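Local atomic coordinates of uncharacterized protein PSPTO_0244 (Pseudomonas syringae pv. tomato, PDB entry 3MYX), a protein that is of unknown function but belongs to the cupin superfamily, with a domain resembling those of (S)-ureidoglycine aminohydrolase and EutQ. Residues Gly50-Gly55 against Trp111-Ser116; Pro150-Arg155 against Thr175-Ile180; Thr166-Val171 against Lys233-Thr238. All coordinates share one frame; numbering follows the deposited sequence.

Interaction 1 of 3, residues Gly50-Gly55 against Trp111-Ser116; sequences GIVEFG and WAFCAS
V52 lies over one face of the W111 indole, the two side chains side by side and pointing the same way. Its CB makes a CH-pi contact 3.8 Å from the centroid of the W111 five-membered ring. V52 CG1 reaches CZ2 of W111 at 3.5 Å. The other branch, V52 CG2, meets CD2 of F113, whose side chain crosses the valine at about a right angle; a branched residue can serve two aromatic rings. F113 CG stands between its backbone N and carbonyl carbon (chi1 76°), which folds the ring back over the backbone of G50. G50 N lies over one face of the F113 ring; glycine, without a side chain, allows this closeness, with F113 CE2 3.4 Å from G50 CA. F54 CB packs on W111 CH2 at 3.6 Å. G50 pairs with F113 and V52 with W111 as hydrogen-bonded antiparallel pairs, V52 N being 2.8 Å from W111 O. Strand 109-116 lies between strands 47-54 and 66-71: A112 and C114 make backbone hydrogen bonds to V70 and M68 of the latter, and I51 to R38 of strand 37-39 beyond 47-54. R37 makes a cation-pi contact with F113.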
# COMPACT_ATOMS: atom_id res chain seq x y z
N GLY A 50 -6.85 1.71 3.31
CA GLY A 50 -8.20 1.57 2.82
C GLY A 50 -8.28 1.89 1.35
O GLY A 50 -7.32 1.64 0.60
N ILE A 51 -9.43 2.43 0.94
CA ILE A 51 -9.62 2.90 -0.42
C ILE A 51 -10.24 4.30 -0.40
O ILE A 51 -10.82 4.76 0.60
CB ILE A 51 -10.48 1.92 -1.28
CG1 ILE A 51 -11.92 1.84 -0.74
CG2 ILE A 51 -9.80 0.54 -1.35
CD1 ILE A 51 -12.87 1.00 -1.59
N VAL A 52 -10.03 5.01 -1.50
CA VAL A 52 -10.66 6.30 -1.75
C VAL A 52 -11.45 6.18 -3.05
O VAL A 52 -10.94 5.66 -4.05
CB VAL A 52 -9.66 7.46 -1.85
CG1 VAL A 52 -10.35 8.75 -2.28
CG2 VAL A 52 -8.95 7.63 -0.50
N GLU A 53 -12.71 6.61 -3.01
CA GLU A 53 -13.55 6.75 -4.19
C GLU A 53 -13.72 8.25 -4.43
O GLU A 53 -14.18 8.97 -3.55
CB GLU A 53 -14.90 6.06 -3.96
CG GLU A 53 -14.75 4.57 -3.73
CD GLU A 53 -16.04 3.79 -3.62
OE1 GLU A 53 -17.11 4.34 -3.93
OE2 GLU A 53 -15.97 2.62 -3.22
N PHE A 54 -13.34 8.73 -5.60
CA PHE A 54 -13.38 10.15 -5.88
C PHE A 54 -13.50 10.39 -7.38
O PHE A 54 -13.07 9.56 -8.19
CB PHE A 54 -12.11 10.79 -5.31
CG PHE A 54 -12.26 12.25 -4.98
CD1 PHE A 54 -13.09 12.67 -3.96
CD2 PHE A 54 -11.51 13.21 -5.66
CE1 PHE A 54 -13.20 14.01 -3.63
CE2 PHE A 54 -11.62 14.56 -5.32
CZ PHE A 54 -12.47 14.95 -4.33
N GLY A 55 -14.12 11.50 -7.74
CA GLY A 55 -14.43 11.78 -9.13
C GLY A 55 -14.35 13.22 -9.56
O GLY A 55 -14.88 13.57 -10.62
N TRP A 111 -8.95 4.23 -5.72
CA TRP A 111 -7.60 3.77 -5.41
C TRP A 111 -7.49 3.23 -4.01
O TRP A 111 -8.26 3.61 -3.14
CB TRP A 111 -6.58 4.89 -5.61
CG TRP A 111 -6.76 6.19 -4.88
CD1 TRP A 111 -6.18 6.56 -3.70
CD2 TRP A 111 -7.48 7.35 -5.34
NE1 TRP A 111 -6.47 7.86 -3.41
CE2 TRP A 111 -7.30 8.36 -4.37
CE3 TRP A 111 -8.29 7.62 -6.46
CZ2 TRP A 111 -7.85 9.64 -4.51
CZ3 TRP A 111 -8.88 8.87 -6.57
CH2 TRP A 111 -8.64 9.86 -5.60
N ALA A 112 -6.53 2.32 -3.81
CA ALA A 112 -6.16 1.92 -2.47
C ALA A 112 -5.15 2.92 -1.91
O ALA A 112 -4.42 3.56 -2.65
CB ALA A 112 -5.57 0.51 -2.44
N PHE A 113 -5.10 3.03 -0.59
CA PHE A 113 -4.13 3.91 0.05
C PHE A 113 -3.53 3.28 1.29
O PHE A 113 -4.14 2.43 1.96
CB PHE A 113 -4.77 5.27 0.41
CG PHE A 113 -5.66 5.22 1.64
CD1 PHE A 113 -5.15 5.40 2.92
CD2 PHE A 113 -7.03 5.00 1.53
CE1 PHE A 113 -5.95 5.33 4.05
CE2 PHE A 113 -7.84 4.94 2.67
CZ PHE A 113 -7.30 5.10 3.93
N CYS A 114 -2.32 3.75 1.60
CA CYS A 114 -1.71 3.60 2.93
C CYS A 114 -1.16 4.96 3.30
O CYS A 114 -0.44 5.58 2.52
CB CYS A 114 -0.61 2.56 2.89
SG CYS A 114 0.18 2.31 4.52
N ALA A 115 -1.53 5.45 4.49
CA ALA A 115 -1.11 6.75 4.96
C ALA A 115 -0.48 6.65 6.33
O ALA A 115 -0.98 5.93 7.19
CB ALA A 115 -2.31 7.70 5.03
N SER A 116 0.59 7.42 6.53
CA SER A 116 1.07 7.72 7.87
C SER A 116 0.45 9.04 8.27
O SER A 116 0.79 10.10 7.73
CB SER A 116 2.58 7.85 7.89
OG SER A 116 3.05 8.26 9.17

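Interaction 2 of 3, residues Pro150-Arg155 against Thr175-Ile180; sequences PLPQCR and TPYERI
The Y177 ring meets the P152 ring obliquely, with P152 CG 3.6 Å from Y177 CD1 and P152 CB almost as near to the same atom. In its plane, at the edge, lies the carbonyl oxygen T175 O from the tyrosine's own segment. W225 of strand 222-227 stacks on the tyrosine ring. The backbone directs Y177 CB at P152, and a chi1 of 68° turns CG and CD1 against the proline ring. The compact pyrrolidine of P152 suits this buried spot: it offers a rigid apolar surface to the aromatic carbons and has no N-H that would need a partner there.

The polar part of the contact lies one residue along. T175 OG1 accepts a hydrogen bond from Q153 N at 2.9 Å, and T175 N returns one to Q153 O at 3.1 Å, with the donor tilted 23° from the carbonyl plane. Threonine thus uses its hydroxyl where a strand partner would use a backbone carbonyl, and both polar backbone atoms of Q153 are held by one residue. The same hydroxyl touches P152 CA. At the outer end a water donates to both P150 O and P176 O, supplying the protons that two acceptors cannot give each other.

These contacts join irregular ends of beta structure: the start of strand 154-161 and the link from strand 168-174 to the weakly bonded strand 177-178. Lying far from the chain's centre, they are consistent with the strand ends and connections at one end of a cupin-like beta barrel.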
# COMPACT_ATOMS: atom_id res chain seq x y z
N PRO A 150 13.20 -23.88 0.87
CA PRO A 150 14.50 -23.21 0.81
C PRO A 150 14.34 -21.69 0.77
O PRO A 150 13.27 -21.16 0.39
CB PRO A 150 15.09 -23.73 -0.49
CG PRO A 150 14.43 -25.07 -0.70
CD PRO A 150 13.02 -24.82 -0.24
N LEU A 151 15.39 -20.98 1.15
CA LEU A 151 15.35 -19.53 1.12
C LEU A 151 15.22 -19.02 -0.32
O LEU A 151 15.85 -19.55 -1.23
CB LEU A 151 16.60 -18.92 1.76
CG LEU A 151 16.65 -19.00 3.29
CD1 LEU A 151 18.11 -19.00 3.78
CD2 LEU A 151 15.86 -17.90 3.92
N PRO A 152 14.39 -18.00 -0.54
CA PRO A 152 14.25 -17.40 -1.86
C PRO A 152 15.36 -16.40 -2.16
O PRO A 152 16.17 -16.06 -1.28
CB PRO A 152 12.92 -16.63 -1.72
CG PRO A 152 12.92 -16.20 -0.27
CD PRO A 152 13.54 -17.34 0.46
N GLN A 153 15.40 -15.95 -3.41
CA GLN A 153 16.13 -14.74 -3.80
C GLN A 153 15.14 -13.61 -3.95
O GLN A 153 14.20 -13.71 -4.74
CB GLN A 153 16.87 -14.98 -5.12
CG GLN A 153 17.84 -16.15 -5.03
CD GLN A 153 18.72 -16.25 -6.25
OE1 GLN A 153 18.30 -16.73 -7.29
NE2 GLN A 153 19.95 -15.80 -6.11
N CYS A 154 15.34 -12.56 -3.17
CA CYS A 154 14.47 -11.40 -3.13
C CYS A 154 15.25 -10.18 -3.63
O CYS A 154 16.46 -10.10 -3.45
CB CYS A 154 13.96 -11.09 -1.72
SG CYS A 154 13.22 -12.49 -0.87
N ARG A 155 14.54 -9.25 -4.26
CA ARG A 155 15.11 -7.97 -4.67
C ARG A 155 14.14 -6.86 -4.33
O ARG A 155 12.93 -7.08 -4.29
CB ARG A 155 15.42 -7.93 -6.17
CG ARG A 155 16.36 -9.03 -6.67
CD ARG A 155 16.60 -8.91 -8.14
NE ARG A 155 15.43 -9.32 -8.91
CZ ARG A 155 15.46 -9.83 -10.14
NH1 ARG A 155 16.61 -9.96 -10.80
NH2 ARG A 155 14.35 -10.22 -10.71
N THR A 175 11.59 -15.03 -5.84
CA THR A 175 11.36 -16.40 -6.25
C THR A 175 10.42 -17.05 -5.21
O THR A 175 10.11 -16.46 -4.17
CB THR A 175 12.72 -17.11 -6.39
OG1 THR A 175 13.38 -17.16 -5.13
CG2 THR A 175 13.63 -16.41 -7.41
N PRO A 176 9.92 -18.27 -5.50
CA PRO A 176 8.90 -18.86 -4.63
C PRO A 176 9.42 -19.20 -3.24
O PRO A 176 10.58 -19.58 -3.08
CB PRO A 176 8.55 -20.18 -5.34
CG PRO A 176 9.05 -20.05 -6.69
CD PRO A 176 10.17 -19.08 -6.70
N TYR A 177 8.56 -19.07 -2.24
CA TYR A 177 8.89 -19.55 -0.91
C TYR A 177 7.68 -19.76 -0.04
O TYR A 177 6.57 -19.29 -0.34
CB TYR A 177 9.88 -18.64 -0.19
CG TYR A 177 9.38 -17.27 0.20
CD1 TYR A 177 9.38 -16.21 -0.70
CD2 TYR A 177 8.93 -17.01 1.49
CE1 TYR A 177 8.98 -14.94 -0.34
CE2 TYR A 177 8.53 -15.75 1.87
CZ TYR A 177 8.56 -14.71 0.96
OH TYR A 177 8.16 -13.45 1.30
N GLU A 178 7.92 -20.49 1.05
CA GLU A 178 6.91 -20.80 2.05
C GLU A 178 7.54 -20.69 3.41
O GLU A 178 8.62 -21.21 3.64
CB GLU A 178 6.35 -22.21 1.82
CG GLU A 178 5.22 -22.59 2.79
CD GLU A 178 4.71 -24.02 2.59
OE1 GLU A 178 5.09 -24.67 1.59
OE2 GLU A 178 3.92 -24.47 3.44
N ARG A 179 6.85 -20.01 4.32
CA ARG A 179 7.29 -19.89 5.70
C ARG A 179 6.13 -20.18 6.63
O ARG A 179 4.96 -20.21 6.22
CB ARG A 179 7.81 -18.47 5.95
CG ARG A 179 6.83 -17.34 5.64
CD ARG A 179 7.31 -16.02 6.22
NE ARG A 179 6.35 -14.94 5.98
CZ ARG A 179 5.22 -14.76 6.66
NH1 ARG A 179 4.85 -15.61 7.63
NH2 ARG A 179 4.43 -13.74 6.36
N ILE A 180 6.45 -20.36 7.90
CA ILE A 180 5.42 -20.57 8.91
C ILE A 180 4.69 -19.28 9.22
O ILE A 180 5.16 -18.18 8.93
CB ILE A 180 6.00 -21.20 10.19
CG1 ILE A 180 6.93 -20.23 10.93
CG2 ILE A 180 6.68 -22.54 9.87
CD1 ILE A 180 7.40 -20.77 12.29
O HOH W 1 11.71 -21.99 -2.20

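Interaction 3 of 3, residues Thr166-Val171 against Lys233-Thr238; sequences TLRIGV and KFYAVT. With EDO (1,2-ethanediol), chain E.
Four backbone hydrogen bonds set the register of T166-V171 against K233-T238, two for the pair R168 and V237 and two for G170 and Y235; the strand axes run 172° apart, close to perfectly antiparallel. Aromatic contact centres on Y235, whose ring folds over G170. G170 CA lies 4.0 Å from the ring centroid, 23° off its normal, as a CH-pi contact. G170, having no side chain, lets one face of the Y235 ring rest on its backbone, and Y235 OH hydrogen-bonds to N158 OD1.

Apolar contacts occupy the other face of the sheet. I169 CG1 packs on A236 CB at 3.8 Å, the small alanine accepting the longer chain, and V171 CG2 meets F234 CD1 at 3.7 Å.

Polar and charged contacts gather at the chain terminus. T166 OG1 donates to OXT of T238 at 2.8 Å and also accepts from O2 of a bound ethanediol, probably a crystallisation additive. The R168 chain bends at chi3 (-66°), laying one guanidinium face over V237 CG2, while NH1 hydrogen-bonds to N158 OD1, the same atom that Y235 OH uses; a water links its NH2, at 2.7 Å, to T238 O.

Strand 168-174 is flanked by 154-161 and strand 231-237 by 188-192, with K233 paired to E188. Across the apolar face, I169 and F234 touch M68 of strand 66-71.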
# COMPACT_ATOMS: atom_id res chain seq x y z
N THR A 166 8.38 6.20 9.26
CA THR A 166 9.27 5.10 8.90
C THR A 166 8.89 4.41 7.59
O THR A 166 9.48 3.38 7.24
CB THR A 166 9.35 4.07 10.03
OG1 THR A 166 8.07 3.47 10.21
CG2 THR A 166 9.82 4.70 11.34
N LEU A 167 7.94 4.96 6.84
CA LEU A 167 7.55 4.34 5.57
C LEU A 167 8.70 4.22 4.60
O LEU A 167 9.46 5.18 4.39
CB LEU A 167 6.41 5.12 4.92
CG LEU A 167 5.04 4.95 5.53
CD1 LEU A 167 4.08 6.01 4.96
CD2 LEU A 167 4.50 3.55 5.30
N ARG A 168 8.82 3.02 4.03
CA ARG A 168 9.66 2.76 2.88
C ARG A 168 8.71 2.18 1.84
O ARG A 168 7.93 1.25 2.12
CB ARG A 168 10.77 1.77 3.21
CG ARG A 168 11.91 2.33 4.04
CD ARG A 168 13.00 1.29 4.18
NE ARG A 168 12.58 0.12 4.96
CZ ARG A 168 12.34 -1.12 4.49
NH1 ARG A 168 12.47 -1.44 3.19
NH2 ARG A 168 11.98 -2.07 5.34
N ILE A 169 8.76 2.75 0.64
CA ILE A 169 7.81 2.45 -0.43
C ILE A 169 8.56 2.15 -1.71
O ILE A 169 9.50 2.85 -2.07
CB ILE A 169 6.84 3.63 -0.62
CG1 ILE A 169 6.01 3.82 0.66
CG2 ILE A 169 5.95 3.39 -1.84
CD1 ILE A 169 5.18 5.11 0.70
N GLY A 170 8.18 1.07 -2.38
CA GLY A 170 8.90 0.70 -3.57
C GLY A 170 8.36 -0.53 -4.24
O GLY A 170 7.16 -0.82 -4.15
N VAL A 171 9.25 -1.23 -4.93
CA VAL A 171 8.93 -2.41 -5.68
C VAL A 171 9.86 -3.54 -5.20
O VAL A 171 11.04 -3.31 -4.92
CB VAL A 171 9.06 -2.18 -7.20
CG1 VAL A 171 8.79 -3.49 -8.01
CG2 VAL A 171 8.12 -1.07 -7.67
N LYS A 233 5.74 -7.02 -6.40
CA LYS A 233 4.75 -6.18 -5.76
C LYS A 233 5.22 -4.76 -5.54
O LYS A 233 6.41 -4.53 -5.35
CB LYS A 233 4.33 -6.78 -4.41
CG LYS A 233 5.37 -6.68 -3.33
CD LYS A 233 5.09 -7.63 -2.17
CE LYS A 233 6.05 -7.40 -1.04
NZ LYS A 233 5.85 -8.40 0.07
N PHE A 234 4.26 -3.83 -5.54
CA PHE A 234 4.45 -2.56 -4.88
C PHE A 234 4.29 -2.82 -3.40
O PHE A 234 3.42 -3.61 -2.98
CB PHE A 234 3.37 -1.56 -5.27
CG PHE A 234 3.51 -0.97 -6.64
CD1 PHE A 234 4.60 -0.19 -6.96
CD2 PHE A 234 2.49 -1.10 -7.59
CE1 PHE A 234 4.70 0.42 -8.22
CE2 PHE A 234 2.59 -0.49 -8.84
CZ PHE A 234 3.68 0.26 -9.15
N TYR A 235 5.07 -2.12 -2.58
CA TYR A 235 4.91 -2.19 -1.14
C TYR A 235 5.00 -0.82 -0.49
O TYR A 235 5.68 0.09 -1.00
CB TYR A 235 5.94 -3.11 -0.51
CG TYR A 235 7.38 -2.66 -0.68
CD1 TYR A 235 7.96 -1.74 0.20
CD2 TYR A 235 8.14 -3.11 -1.75
CE1 TYR A 235 9.28 -1.32 0.04
CE2 TYR A 235 9.44 -2.68 -1.91
CZ TYR A 235 10.00 -1.80 -1.04
OH TYR A 235 11.31 -1.41 -1.28
N ALA A 236 4.31 -0.71 0.64
CA ALA A 236 4.57 0.33 1.63
C ALA A 236 4.75 -0.42 2.94
O ALA A 236 3.85 -1.17 3.34
CB ALA A 236 3.40 1.32 1.75
N VAL A 237 5.91 -0.26 3.59
CA VAL A 237 6.15 -0.90 4.88
C VAL A 237 6.61 0.13 5.90
O VAL A 237 7.30 1.10 5.55
CB VAL A 237 7.20 -2.03 4.78
CG1 VAL A 237 6.67 -3.19 3.94
CG2 VAL A 237 8.56 -1.53 4.27
N THR A 238 6.24 -0.07 7.15
CA THR A 238 6.78 0.74 8.24
C THR A 238 8.05 0.15 8.80
O THR A 238 8.53 -0.87 8.28
CB THR A 238 5.75 0.93 9.34
OG1 THR A 238 5.33 -0.34 9.85
CG2 THR A 238 4.55 1.72 8.80
OXT THR A 238 8.62 0.73 9.75
C1 EDO E . 5.13 5.15 10.89
O1 EDO E . 6.17 6.10 11.17
C2 EDO E . 4.98 4.19 12.07
O2 EDO E . 6.25 3.60 12.40
O HOH W 2 10.40 0.69 6.80
O HOH W 3 10.73 -2.24 7.77

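How the interactions relate
Interaction 1 closes before either of the others opens, whereas the segments of interactions 2 and 3 alternate along the chain. Interactions 1 and 3 have centres about 16 Å apart and touch where S116 CB packs on L167 CD1 at 3.8 Å, joining their two sheets. Interaction 2, about 18 Å from interaction 3 centre to centre, reaches the same sheet through strand 154-161, neighbour of 168-174, while its other segment leads to strand 177-178 of a different sheet. It lies about 30 Å from interaction 1, centre to centre, across the chain's centre. This is consistent with two cupin-like halves: interaction 1 in one, interaction 3 beside their contact and interaction 2 at the distant end of the other.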